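Local coordinates for putative TRAP PERIPLASMIC SOLUTE BINDING PROTEIN (Haemophilus influenzae, PDB 4PBQ), which binds L-gulonate and probably serves as the periplasmic solute-binding subunit of a TRAP transporter, delivering its ligand to the membrane components, at residues P38-L43 and I61-N66; K110-A115 and K271-V276; S121-K126 and V320-E325; G135-A140 and K241-I246. One frame throughout, in Å; residues are numbered along the deposited sequence.

Interaction 1: P38-L43 and I61-N66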
loop_
_atom_site.group_PDB
_atom_site.type_symbol
_atom_site.label_atom_id
_atom_site.label_comp_id
_atom_site.label_asym_id
_atom_site.label_seq_id
_atom_site.Cartn_x
_atom_site.Cartn_y
_atom_site.Cartn_z
ATOM N N PRO A 38 0.543 0.299 12.364
ATOM C CA PRO A 38 1.159 -1.007 12.698
ATOM C C PRO A 38 2.512 -1.315 12.048
ATOM O O PRO A 38 3.354 -1.975 12.656
ATOM C CB PRO A 38 0.092 -2.010 12.239
ATOM C CG PRO A 38 -1.206 -1.269 12.499
ATOM C CD PRO A 38 -0.886 0.158 12.054
ATOM N N SER A 39 2.723 -0.871 10.822
ATOM C CA SER A 39 4.027 -1.006 10.177
ATOM C C SER A 39 5.137 -0.342 10.992
ATOM O O SER A 39 6.229 -0.903 11.144
ATOM C CB SER A 39 4.002 -0.453 8.727
ATOM O OG SER A 39 3.692 0.922 8.710
ATOM N N HIS A 40 4.873 0.832 11.547
ATOM C CA HIS A 40 5.912 1.532 12.279
ATOM C C HIS A 40 6.184 0.830 13.589
ATOM O O HIS A 40 7.333 0.654 13.962
ATOM C CB HIS A 40 5.538 2.976 12.592
ATOM C CG HIS A 40 6.688 3.771 13.125
ATOM N ND1 HIS A 40 7.626 4.353 12.308
ATOM C CD2 HIS A 40 7.075 4.056 14.387
ATOM C CE1 HIS A 40 8.548 4.956 13.037
ATOM N NE2 HIS A 40 8.234 4.790 14.305
ATOM N N ILE A 41 5.113 0.451 14.277
ATOM C CA ILE A 41 5.224 -0.233 15.562
ATOM C C ILE A 41 5.993 -1.532 15.387
ATOM O O ILE A 41 6.900 -1.830 16.161
ATOM C CB ILE A 41 3.822 -0.502 16.155
ATOM C CG1 ILE A 41 3.167 0.826 16.578
ATOM C CG2 ILE A 41 3.903 -1.383 17.369
ATOM C CD1 ILE A 41 1.687 0.718 16.881
ATOM N N ALA A 42 5.640 -2.298 14.360
ATOM C CA ALA A 42 6.339 -3.554 14.075
ATOM C C ALA A 42 7.797 -3.353 13.632
ATOM O O ALA A 42 8.664 -4.160 13.977
ATOM C CB ALA A 42 5.549 -4.384 13.048
ATOM N N LEU A 43 8.073 -2.286 12.885
ATOM C CA LEU A 43 9.444 -1.930 12.540
ATOM C C LEU A 43 10.246 -1.669 13.807
ATOM O O LEU A 43 11.382 -2.128 13.944
ATOM C CB LEU A 43 9.478 -0.673 11.677
ATOM C CG LEU A 43 9.237 -0.817 10.189
ATOM C CD1 LEU A 43 9.260 0.557 9.569
ATOM C CD2 LEU A 43 10.252 -1.735 9.508
ATOM N N ILE A 61 19.146 0.856 12.487
ATOM C CA ILE A 61 18.021 1.070 11.582
ATOM C C ILE A 61 17.265 2.296 12.087
ATOM O O ILE A 61 16.518 2.205 13.070
ATOM C CB ILE A 61 17.076 -0.140 11.546
ATOM C CG1 ILE A 61 17.847 -1.461 11.351
ATOM C CG2 ILE A 61 16.004 0.073 10.469
ATOM C CD1 ILE A 61 18.675 -1.579 10.065
ATOM N N ARG A 62 17.519 3.451 11.470
ATOM C CA ARG A 62 16.923 4.719 11.934
ATOM C C ARG A 62 15.578 4.933 11.203
ATOM O O ARG A 62 15.557 5.026 9.998
ATOM C CB ARG A 62 17.852 5.909 11.675
ATOM C CG ARG A 62 19.198 5.777 12.378
ATOM C CD ARG A 62 19.921 7.111 12.422
ATOM N NE ARG A 62 19.317 8.021 13.394
ATOM C CZ ARG A 62 19.477 9.343 13.383
ATOM N NH1 ARG A 62 18.890 10.096 14.310
ATOM N NH2 ARG A 62 20.230 9.915 12.450
ATOM N N LEU A 63 14.484 5.017 11.947
ATOM C CA LEU A 63 13.147 5.099 11.358
ATOM C C LEU A 63 12.724 6.549 11.083
ATOM O O LEU A 63 12.933 7.461 11.906
ATOM C CB LEU A 63 12.107 4.427 12.262
ATOM C CG LEU A 63 12.457 2.983 12.636
ATOM C CD1 LEU A 63 11.331 2.374 13.447
ATOM C CD2 LEU A 63 12.732 2.106 11.391
ATOM N N TYR A 64 12.115 6.747 9.924
ATOM C CA TYR A 64 11.648 8.059 9.499
ATOM C C TYR A 64 10.225 7.930 8.948
ATOM O O TYR A 64 10.027 7.732 7.755
ATOM C CB TYR A 64 12.561 8.621 8.418
ATOM C CG TYR A 64 13.936 9.039 8.918
ATOM C CD1 TYR A 64 14.170 10.312 9.441
ATOM C CD2 TYR A 64 15.006 8.156 8.847
ATOM C CE1 TYR A 64 15.448 10.696 9.871
ATOM C CE2 TYR A 64 16.278 8.529 9.273
ATOM C CZ TYR A 64 16.492 9.789 9.781
ATOM O OH TYR A 64 17.764 10.132 10.190
ATOM N N PRO A 65 9.227 8.052 9.825
ATOM C CA PRO A 65 7.845 7.898 9.385
ATOM C C PRO A 65 7.337 9.198 8.729
ATOM O O PRO A 65 8.059 10.181 8.618
ATOM C CB PRO A 65 7.120 7.640 10.698
ATOM C CG PRO A 65 7.893 8.531 11.695
ATOM C CD PRO A 65 9.330 8.355 11.270
ATOM N N ASN A 66 6.088 9.179 8.303
ATOM C CA ASN A 66 5.351 10.381 7.951
ATOM C C ASN A 66 6.052 11.290 6.924
ATOM O O ASN A 66 6.011 12.506 7.045
ATOM C CB ASN A 66 5.038 11.182 9.208
ATOM C CG ASN A 66 3.865 12.113 9.018
ATOM O OD1 ASN A 66 3.026 11.922 8.116
ATOM N ND2 ASN A 66 3.795 13.140 9.859
#
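His40, in the first turn of helix 38-54, reaches across to Leu63 of strand 59-64 and Pro65 just beyond it, a compact example of how a helix is seated against the strand that follows it. Just before it, Ser39 touches Tyr261 of helix 248-281. The CG of His40 lies anti to the backbone N (chi1 -170°), which carries the imidazole out from the helix. The CE1 corner of the ring meets CB of Leu63 at 3.7 Å, while CB of Pro65 stands 3.7 Å from ND1; both carbons approach the ring obliquely. A third carbon comes more nearly over the ring: CD1 of Leu63 lies 4.2 Å from the centroid of the His40 imidazole, 29° off the normal, an off-centre CH-pi contact. ND1 is also hydrogen-bonded to NE2 of His31, whose ring meets that of His40 with the planes at about 45°. The bond probably restricts rotation of the imidazole, keeping CE1 turned to Leu63 and Pro65. Ala42 follows, touching Tyr261 as Ser39 does. Next along, Leu43 faces the strand too, and its CB touches CD1 of Leu63 at 4.0 Å. That methyl therefore sits against both helix residues, and Leu63 is the hub of the contact. Leu43 also packs on Leu29 of strand 25-30. No hydrogen bond links the two segments; van der Waals and CH-pi contacts hold helix to strand within the beta-alpha-beta unit formed by strand 25-30, helix 38-54 and the parallel strand 59-64.

Interaction 2: K110-A115 and K271-V276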
loop_
_atom_site.group_PDB
_atom_site.type_symbol
_atom_site.label_atom_id
_atom_site.label_comp_id
_atom_site.label_asym_id
_atom_site.label_seq_id
_atom_site.Cartn_x
_atom_site.Cartn_y
_atom_site.Cartn_z
ATOM N N LYS A 110 -10.024 -11.576 -1.934
ATOM C CA LYS A 110 -11.346 -11.561 -1.280
ATOM C C LYS A 110 -11.354 -10.980 0.138
ATOM O O LYS A 110 -12.372 -10.439 0.580
ATOM C CB LYS A 110 -11.977 -12.968 -1.284
ATOM C CG LYS A 110 -11.520 -13.907 -0.170
ATOM C CD LYS A 110 -12.159 -15.307 -0.324
ATOM C CE LYS A 110 -12.216 -16.051 1.009
ATOM N NZ LYS A 110 -11.108 -17.011 1.165
ATOM N N ASP A 111 -10.216 -11.077 0.831
ATOM C CA ASP A 111 -10.084 -10.581 2.195
ATOM C C ASP A 111 -8.606 -10.513 2.591
ATOM O O ASP A 111 -7.731 -10.894 1.808
ATOM C CB ASP A 111 -10.901 -11.431 3.189
ATOM C CG ASP A 111 -10.564 -12.920 3.146
ATOM O OD1 ASP A 111 -9.390 -13.300 2.933
ATOM O OD2 ASP A 111 -11.498 -13.737 3.361
ATOM N N ASN A 112 -8.339 -10.012 3.789
ATOM C CA ASN A 112 -6.964 -9.833 4.254
ATOM C C ASN A 112 -6.172 -11.149 4.266
ATOM O O ASN A 112 -5.014 -11.188 3.836
ATOM C CB ASN A 112 -6.929 -9.246 5.661
ATOM C CG ASN A 112 -7.389 -7.803 5.715
ATOM O OD1 ASN A 112 -7.203 -7.034 4.769
ATOM N ND2 ASN A 112 -7.971 -7.420 6.840
ATOM N N GLN A 113 -6.794 -12.220 4.763
ATOM C CA GLN A 113 -6.088 -13.486 4.863
ATOM C C GLN A 113 -5.713 -14.026 3.475
ATOM O O GLN A 113 -4.638 -14.581 3.301
ATOM C CB GLN A 113 -6.877 -14.501 5.700
ATOM C CG GLN A 113 -6.661 -14.321 7.215
ATOM C CD GLN A 113 -5.213 -14.620 7.667
ATOM O OE1 GLN A 113 -4.578 -15.565 7.188
ATOM N NE2 GLN A 113 -4.694 -13.807 8.591
ATOM N N GLU A 114 -6.578 -13.840 2.481
ATOM C CA GLU A 114 -6.236 -14.289 1.126
ATOM C C GLU A 114 -5.111 -13.439 0.508
ATOM O O GLU A 114 -4.233 -13.972 -0.182
ATOM C CB GLU A 114 -7.471 -14.281 0.213
ATOM C CG GLU A 114 -7.171 -14.693 -1.237
ATOM C CD GLU A 114 -8.431 -14.975 -2.012
ATOM O OE1 GLU A 114 -8.961 -16.109 -1.875
ATOM O OE2 GLU A 114 -8.909 -14.068 -2.736
ATOM N N ALA A 115 -5.135 -12.125 0.752
ATOM C CA ALA A 115 -4.067 -11.261 0.284
ATOM C C ALA A 115 -2.737 -11.737 0.866
ATOM O O ALA A 115 -1.730 -11.812 0.153
ATOM C CB ALA A 115 -4.333 -9.799 0.657
ATOM N N LYS A 271 -5.742 -6.718 13.433
ATOM C CA LYS A 271 -6.324 -6.366 14.721
ATOM C C LYS A 271 -6.653 -4.881 14.810
ATOM O O LYS A 271 -7.750 -4.499 15.267
ATOM C CB LYS A 271 -5.361 -6.785 15.842
ATOM C CG LYS A 271 -5.814 -6.437 17.265
ATOM C CD LYS A 271 -4.708 -6.759 18.266
ATOM C CE LYS A 271 -5.021 -6.203 19.641
ATOM N NZ LYS A 271 -6.219 -6.872 20.207
ATOM N N THR A 272 -5.704 -4.055 14.375
ATOM C CA THR A 272 -5.809 -2.611 14.505
ATOM C C THR A 272 -6.863 -2.063 13.550
ATOM O O THR A 272 -7.602 -1.154 13.895
ATOM C CB THR A 272 -4.441 -1.901 14.291
ATOM O OG1 THR A 272 -3.500 -2.372 15.273
ATOM C CG2 THR A 272 -4.565 -0.422 14.466
ATOM N N GLU A 273 -6.966 -2.644 12.363
ATOM C CA GLU A 273 -7.944 -2.157 11.391
ATOM C C GLU A 273 -9.370 -2.307 11.928
ATOM O O GLU A 273 -10.210 -1.432 11.720
ATOM C CB GLU A 273 -7.776 -2.916 10.092
ATOM C CG GLU A 273 -8.806 -2.579 9.052
ATOM C CD GLU A 273 -8.517 -3.306 7.769
ATOM O OE1 GLU A 273 -8.715 -4.549 7.756
ATOM O OE2 GLU A 273 -8.033 -2.632 6.812
ATOM N N LEU A 274 -9.643 -3.419 12.615
ATOM C CA LEU A 274 -10.948 -3.622 13.257
ATOM C C LEU A 274 -11.200 -2.551 14.317
ATOM O O LEU A 274 -12.311 -2.017 14.399
ATOM C CB LEU A 274 -11.063 -5.018 13.887
ATOM C CG LEU A 274 -11.039 -6.219 12.947
ATOM C CD1 LEU A 274 -11.027 -7.540 13.723
ATOM C CD2 LEU A 274 -12.237 -6.188 11.997
ATOM N N GLU A 275 -10.170 -2.208 15.097
ATOM C CA GLU A 275 -10.308 -1.138 16.094
ATOM C C GLU A 275 -10.640 0.182 15.425
ATOM O O GLU A 275 -11.470 0.967 15.912
ATOM C CB GLU A 275 -9.016 -0.945 16.889
ATOM C CG GLU A 275 -8.687 -2.104 17.793
ATOM C CD GLU A 275 -7.270 -2.039 18.334
ATOM O OE1 GLU A 275 -6.503 -1.118 17.975
ATOM O OE2 GLU A 275 -6.924 -2.925 19.122
ATOM N N VAL A 276 -9.960 0.442 14.313
ATOM C CA VAL A 276 -10.101 1.721 13.638
ATOM C C VAL A 276 -11.479 1.849 13.019
ATOM O O VAL A 276 -12.095 2.918 13.043
ATOM C CB VAL A 276 -8.994 1.905 12.591
ATOM C CG1 VAL A 276 -9.343 3.034 11.658
ATOM C CG2 VAL A 276 -7.650 2.177 13.303
HETATM O O HOH W 1 -7.749 -4.367 4.752
#
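Asn112 and Glu273 meet obliquely, with their amide and carboxylate planes nearly coplanar (25° apart), between two helices whose backbones stay well apart, their nearest CA atoms, those of Asn112 and Glu273, being 10.5 Å from each other. The close part of the contact is one direct bond: ND2 of Asn112 donates to OE1 of Glu273 at 3.1 Å, with an N-H...O angle of 163°. The acceptor lies nearly in the amide plane and is met almost along its C-O axis. Glu273 spans the gap because its chain is extended, with CG anti to the backbone N (chi1 175°) and CD continuing the line. Beside this bond the contact is looser and is filled by water 1, which donates to OD1 of Asn112 at 2.7 Å and to OE2 of Glu273, also at 2.7 Å. Only 54 Å² is buried between the segments. Met143 of strand 136-151 packs against both side chains. Behind Asn112 the helix start is capped: OD1 of Asp111, the N-cap, accepts from N of Glu114 at 2.9 Å. Glu114 in turn accepts through OE2 from N of Lys110. One N-H of the Asn112 amide is given to OE1 and the carbonyl oxygen takes a proton of the water, a pattern consistent with the modelled orientation of the amide. The carboxylate accepts on both oxygens, an arrangement consistent with an ionised Glu273 whose charge is spread over amide and water.

Interaction 3: S121-K126 and V320-E325; sequences SPIANK and VQKINE
Ile123 faces Lys322 where helix 122-129 lies against helix 316-326, and the two side chains cross at about a right angle. CB of Ile123 meets CB of Lys322 at 4.1 Å, and further out CD1 of Ile123 rests 4.1 Å from CD of Lys322, so the isoleucine touches the aliphatic part of the lysine at two levels. CG1 of Ile123 stands anti to the backbone N (chi1 -180°), which sends the ethyl arm across the lysine chain. The other branch, CG2, turns to the neighbouring residue on the facing helix and approaches CG1 of Ile323 at 4.4 Å. Helix to helix the spacing is close at this point, with the CA atoms of Ile123 and Lys322 6.7 Å apart. In the next shell, Trp103 touches both Ala124 and Ile323, and Leu108 also packs on Ile323, extending the apolar region beyond the pair of segments. The lysine amine leads away from Ile123 to form a salt bridge with Asp318, one turn back on its own helix. Along the same helix, exposed Gln321 donates through NE2 to OE2 of Glu325 at 3.0 Å, with the acceptor in the amide plane but the donor above the carboxylate plane. Across the interface no hydrogen bond forms, and 130 Å² is buried. The lysine thus divides its roles: its methylenes serve as an apolar surface for Ile123, while its charge is paired within helix 316-326.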
loop_
_atom_site.group_PDB
_atom_site.type_symbol
_atom_site.label_atom_id
_atom_site.label_comp_id
_atom_site.label_asym_id
_atom_site.label_seq_id
_atom_site.Cartn_x
_atom_site.Cartn_y
_atom_site.Cartn_z
ATOM N N SER A 121 3.221 -16.440 -1.470
ATOM C CA SER A 121 3.354 -17.557 -2.414
ATOM C C SER A 121 4.569 -17.387 -3.322
ATOM O O SER A 121 5.178 -16.332 -3.361
ATOM C CB SER A 121 2.090 -17.686 -3.269
ATOM O OG SER A 121 2.048 -16.695 -4.274
ATOM N N PRO A 122 4.939 -18.440 -4.057
ATOM C CA PRO A 122 6.119 -18.344 -4.916
ATOM C C PRO A 122 6.038 -17.252 -5.970
ATOM O O PRO A 122 7.048 -16.584 -6.224
ATOM C CB PRO A 122 6.172 -19.733 -5.582
ATOM C CG PRO A 122 5.583 -20.643 -4.574
ATOM C CD PRO A 122 4.490 -19.836 -3.898
ATOM N N ILE A 123 4.871 -17.048 -6.571
ATOM C CA ILE A 123 4.754 -16.041 -7.622
ATOM C C ILE A 123 5.053 -14.629 -7.061
ATOM O O ILE A 123 5.716 -13.833 -7.710
ATOM C CB ILE A 123 3.380 -16.095 -8.360
ATOM C CG1 ILE A 123 3.309 -15.029 -9.456
ATOM C CG2 ILE A 123 2.225 -15.899 -7.391
ATOM C CD1 ILE A 123 4.415 -15.124 -10.501
ATOM N N ALA A 124 4.603 -14.340 -5.843
ATOM C CA ALA A 124 4.897 -13.049 -5.207
ATOM C C ALA A 124 6.398 -12.912 -4.922
ATOM O O ALA A 124 6.977 -11.844 -5.051
ATOM C CB ALA A 124 4.092 -12.923 -3.921
ATOM N N ASN A 125 7.023 -14.012 -4.519
ATOM C CA ASN A 125 8.472 -14.015 -4.284
ATOM C C ASN A 125 9.220 -13.725 -5.583
ATOM O O ASN A 125 10.146 -12.916 -5.634
ATOM C CB ASN A 125 8.920 -15.357 -3.703
ATOM C CG ASN A 125 10.414 -15.411 -3.437
ATOM O OD1 ASN A 125 10.878 -15.066 -2.352
ATOM N ND2 ASN A 125 11.171 -15.843 -4.431
ATOM N N LYS A 126 8.790 -14.386 -6.647
ATOM C CA LYS A 126 9.459 -14.263 -7.933
ATOM C C LYS A 126 9.343 -12.849 -8.497
ATOM O O LYS A 126 10.310 -12.305 -9.017
ATOM C CB LYS A 126 8.904 -15.297 -8.918
ATOM C CG LYS A 126 9.492 -15.207 -10.311
ATOM C CD LYS A 126 8.959 -16.335 -11.197
ATOM C CE LYS A 126 9.295 -16.100 -12.667
ATOM N NZ LYS A 126 8.448 -15.018 -13.252
ATOM N N VAL A 320 -1.962 -13.807 -13.373
ATOM C CA VAL A 320 -3.256 -13.873 -12.713
ATOM C C VAL A 320 -3.643 -15.340 -12.446
ATOM O O VAL A 320 -4.215 -15.668 -11.402
ATOM C CB VAL A 320 -4.329 -13.119 -13.538
ATOM C CG1 VAL A 320 -5.725 -13.469 -13.059
ATOM C CG2 VAL A 320 -4.079 -11.621 -13.458
ATOM N N GLN A 321 -3.324 -16.224 -13.386
ATOM C CA GLN A 321 -3.551 -17.649 -13.186
ATOM C C GLN A 321 -2.787 -18.165 -11.963
ATOM O O GLN A 321 -3.335 -18.897 -11.146
ATOM C CB GLN A 321 -3.138 -18.445 -14.424
ATOM C CG GLN A 321 -3.063 -19.950 -14.169
ATOM C CD GLN A 321 -2.873 -20.760 -15.440
ATOM O OE1 GLN A 321 -2.887 -20.221 -16.556
ATOM N NE2 GLN A 321 -2.697 -22.064 -15.277
ATOM N N LYS A 322 -1.527 -17.779 -11.830
ATOM C CA LYS A 322 -0.731 -18.257 -10.704
ATOM C C LYS A 322 -1.223 -17.668 -9.388
ATOM O O LYS A 322 -1.164 -18.318 -8.343
ATOM C CB LYS A 322 0.747 -17.933 -10.912
ATOM C CG LYS A 322 1.376 -18.694 -12.086
ATOM C CD LYS A 322 2.892 -18.635 -12.030
ATOM C CE LYS A 322 3.521 -19.005 -13.363
ATOM N NZ LYS A 322 2.785 -20.084 -14.051
ATOM N N ILE A 323 -1.684 -16.425 -9.438
ATOM C CA ILE A 323 -2.235 -15.772 -8.256
ATOM C C ILE A 323 -3.494 -16.520 -7.800
ATOM O O ILE A 323 -3.659 -16.839 -6.618
ATOM C CB ILE A 323 -2.540 -14.294 -8.555
ATOM C CG1 ILE A 323 -1.225 -13.496 -8.581
ATOM C CG2 ILE A 323 -3.495 -13.727 -7.516
ATOM C CD1 ILE A 323 -1.359 -12.064 -9.073
ATOM N N ASN A 324 -4.363 -16.837 -8.746
ATOM C CA ASN A 324 -5.561 -17.604 -8.433
ATOM C C ASN A 324 -5.232 -19.006 -7.905
ATOM O O ASN A 324 -5.865 -19.477 -6.969
ATOM C CB ASN A 324 -6.498 -17.660 -9.645
ATOM C CG ASN A 324 -7.243 -16.352 -9.855
ATOM O OD1 ASN A 324 -7.462 -15.600 -8.908
ATOM N ND2 ASN A 324 -7.631 -16.073 -11.092
ATOM N N GLU A 325 -4.222 -19.653 -8.477
ATOM C CA GLU A 325 -3.798 -20.968 -7.999
ATOM C C GLU A 325 -3.246 -20.936 -6.561
ATOM O O GLU A 325 -3.328 -21.931 -5.844
ATOM C CB GLU A 325 -2.778 -21.560 -8.969
ATOM C CG GLU A 325 -3.413 -21.883 -10.320
ATOM C CD GLU A 325 -2.414 -22.247 -11.412
ATOM O OE1 GLU A 325 -1.205 -21.950 -11.265
ATOM O OE2 GLU A 325 -2.854 -22.835 -12.428
#

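Interaction 4: G135-A140 and K241-I246; sequences GIKLLA and KTWNKI
Water 3 bridges the polar ends of Lys137 and Trp243, accepting from NE1 of Trp243 at 2.9 Å and from NZ of Lys137 at 3.0 Å. It sits at the edge of the indole and in its plane, where the ring N-H points. Lys137 reaches the water by running over one face of the same ring. Its CG stands 3.7 Å from the centroid of the five-membered ring of Trp243 and only 7° off the normal, a CH-pi contact over the face, while CD of Lys137 is 3.7 Å from NE1 of Trp243. A bend at chi2 (72°) lays the chain along the indole, after which the remaining methylenes are extended up to the amine; a weak, long ion pair with Glu132 adds to the surroundings of NZ. The strand that presents this lysine, 136-151, runs antiparallel to strand 231-239 in the main sheet. A classic bulge there sets two residues, Leu139 and Ala140, against the single Leu236 of strand 231-239. Trp243 closes the short helix 240-243 that follows this partner strand, and its indole lies against side chains of the neighbouring strand 136-151 while also touching Ile238 of the strand before its helix. Two residues beyond Lys137, Leu139 reaches the same face of the indole, its CD2 lying 3.9 Å from CH2 of Trp243. Lysine and leucine therefore share the ring, the first over the pyrrole part and the second over the far end of the benzene part. Trp243 also opens a type I turn to Ile246, and its carbonyl oxygen accepts from Gln251 of helix 248-281.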
loop_
_atom_site.group_PDB
_atom_site.type_symbol
_atom_site.label_atom_id
_atom_site.label_comp_id
_atom_site.label_asym_id
_atom_site.label_seq_id
_atom_site.Cartn_x
_atom_site.Cartn_y
_atom_site.Cartn_z
ATOM N N GLY A 135 17.368 -1.961 -8.652
ATOM C CA GLY A 135 18.167 -1.478 -7.538
ATOM C C GLY A 135 17.559 -1.702 -6.159
ATOM O O GLY A 135 18.025 -1.127 -5.170
ATOM N N ILE A 136 16.549 -2.545 -6.073
ATOM C CA ILE A 136 15.857 -2.698 -4.794
ATOM C C ILE A 136 15.782 -4.162 -4.402
ATOM O O ILE A 136 15.397 -5.013 -5.212
ATOM C CB ILE A 136 14.444 -2.072 -4.842
ATOM C CG1 ILE A 136 14.521 -0.560 -5.019
ATOM C CG2 ILE A 136 13.662 -2.381 -3.570
ATOM C CD1 ILE A 136 13.156 0.132 -5.234
ATOM N N LYS A 137 16.133 -4.445 -3.144
ATOM C CA LYS A 137 15.922 -5.761 -2.563
ATOM C C LYS A 137 14.657 -5.764 -1.704
ATOM O O LYS A 137 14.528 -5.004 -0.736
ATOM C CB LYS A 137 17.130 -6.160 -1.720
ATOM C CG LYS A 137 16.922 -7.393 -0.868
ATOM C CD LYS A 137 16.871 -8.675 -1.702
ATOM C CE LYS A 137 16.668 -9.868 -0.756
ATOM N NZ LYS A 137 16.778 -11.151 -1.496
ATOM N N LEU A 138 13.708 -6.631 -2.052
ATOM C CA LEU A 138 12.485 -6.759 -1.263
ATOM C C LEU A 138 12.690 -7.710 -0.105
ATOM O O LEU A 138 13.157 -8.824 -0.311
ATOM C CB LEU A 138 11.340 -7.288 -2.120
ATOM C CG LEU A 138 9.990 -7.341 -1.384
ATOM C CD1 LEU A 138 9.460 -6.014 -0.966
ATOM C CD2 LEU A 138 8.970 -8.060 -2.240
ATOM N N LEU A 139 12.370 -7.261 1.110
ATOM C CA LEU A 139 12.507 -8.093 2.308
ATOM C C LEU A 139 11.187 -8.651 2.830
ATOM O O LEU A 139 11.183 -9.725 3.432
ATOM C CB LEU A 139 13.189 -7.305 3.433
ATOM C CG LEU A 139 14.637 -6.895 3.154
ATOM C CD1 LEU A 139 15.176 -6.046 4.307
ATOM C CD2 LEU A 139 15.482 -8.139 2.917
ATOM N N ALA A 140 10.078 -7.935 2.629
ATOM C CA ALA A 140 8.780 -8.402 3.128
ATOM C C ALA A 140 7.606 -7.717 2.450
ATOM O O ALA A 140 7.658 -6.528 2.152
ATOM C CB ALA A 140 8.689 -8.179 4.633
ATOM N N LYS A 241 22.285 -1.328 -3.221
ATOM C CA LYS A 241 23.611 -0.795 -2.944
ATOM C C LYS A 241 24.001 -1.038 -1.496
ATOM O O LYS A 241 25.155 -1.370 -1.220
ATOM C CB LYS A 241 23.683 0.683 -3.273
ATOM C CG LYS A 241 23.610 0.993 -4.769
ATOM C CD LYS A 241 23.579 2.504 -5.012
ATOM C CE LYS A 241 24.146 2.885 -6.383
ATOM N NZ LYS A 241 23.498 2.155 -7.511
ATOM N N THR A 242 23.038 -0.869 -0.586
ATOM C CA THR A 242 23.239 -1.208 0.819
ATOM C C THR A 242 23.369 -2.718 1.037
ATOM O O THR A 242 24.286 -3.200 1.735
ATOM C CB THR A 242 22.095 -0.646 1.651
ATOM O OG1 THR A 242 22.195 0.785 1.663
ATOM C CG2 THR A 242 22.122 -1.180 3.060
ATOM N N TRP A 243 22.456 -3.471 0.441
ATOM C CA TRP A 243 22.431 -4.923 0.601
ATOM C C TRP A 243 23.744 -5.573 0.154
ATOM O O TRP A 243 24.232 -6.482 0.801
ATOM C CB TRP A 243 21.264 -5.480 -0.211
ATOM C CG TRP A 243 20.811 -6.882 0.093
ATOM C CD1 TRP A 243 20.757 -7.923 -0.800
ATOM C CD2 TRP A 243 20.298 -7.405 1.338
ATOM N NE1 TRP A 243 20.266 -9.043 -0.199
ATOM C CE2 TRP A 243 19.963 -8.760 1.107
ATOM C CE3 TRP A 243 20.089 -6.864 2.610
ATOM C CZ2 TRP A 243 19.470 -9.591 2.111
ATOM C CZ3 TRP A 243 19.571 -7.671 3.603
ATOM C CH2 TRP A 243 19.259 -9.021 3.352
ATOM N N ASN A 244 24.341 -5.077 -0.930
ATOM C CA ASN A 244 25.551 -5.685 -1.457
ATOM C C ASN A 244 26.808 -5.378 -0.637
ATOM O O ASN A 244 27.888 -5.852 -0.964
ATOM C CB ASN A 244 25.756 -5.275 -2.919
ATOM C CG ASN A 244 24.777 -5.949 -3.860
ATOM O OD1 ASN A 244 24.167 -6.970 -3.531
ATOM N ND2 ASN A 244 24.622 -5.376 -5.048
ATOM N N LYS A 245 26.655 -4.590 0.423
ATOM C CA LYS A 245 27.740 -4.321 1.356
ATOM C C LYS A 245 27.611 -5.186 2.613
ATOM O O LYS A 245 28.495 -5.174 3.487
ATOM C CB LYS A 245 27.706 -2.849 1.758
ATOM C CG LYS A 245 28.005 -1.860 0.624
ATOM C CD LYS A 245 27.769 -0.415 1.135
ATOM C CE LYS A 245 27.857 0.609 0.033
ATOM N NZ LYS A 245 29.216 0.683 -0.565
ATOM N N ILE A 246 26.524 -5.952 2.674
ATOM C CA ILE A 246 26.206 -6.750 3.851
ATOM C C ILE A 246 26.520 -8.200 3.547
ATOM O O ILE A 246 25.948 -8.792 2.637
ATOM C CB ILE A 246 24.732 -6.591 4.225
ATOM C CG1 ILE A 246 24.420 -5.132 4.564
ATOM C CG2 ILE A 246 24.369 -7.484 5.401
ATOM C CD1 ILE A 246 22.970 -4.886 4.877
HETATM O O HOH W 2 20.364 0.433 -5.433
HETATM O O HOH W 3 19.783 -11.418 -1.709
#

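How the interactions relate
Interaction 1 closes before the others open; interactions 2 and 3 then alternate along the chain, and interaction 4 is nested inside both of the loops they close. Interactions 1 and 4 reach the same mixed sheet, with centres 18 Å apart. Interactions 1 and 2 touch directly, CG of Pro38 lying 3.8 Å from CB of Thr272 on the long helix 248-281. Helices 112-119 and 122-129 follow each other, carrying interactions 2 and 3, whose centres are 21 Å apart. L-gulonate lies about 12 Å from the side chain of Glu273 and about 14 Å from that of Leu43, so interactions 1 and 2 lie near the pocket but not in it.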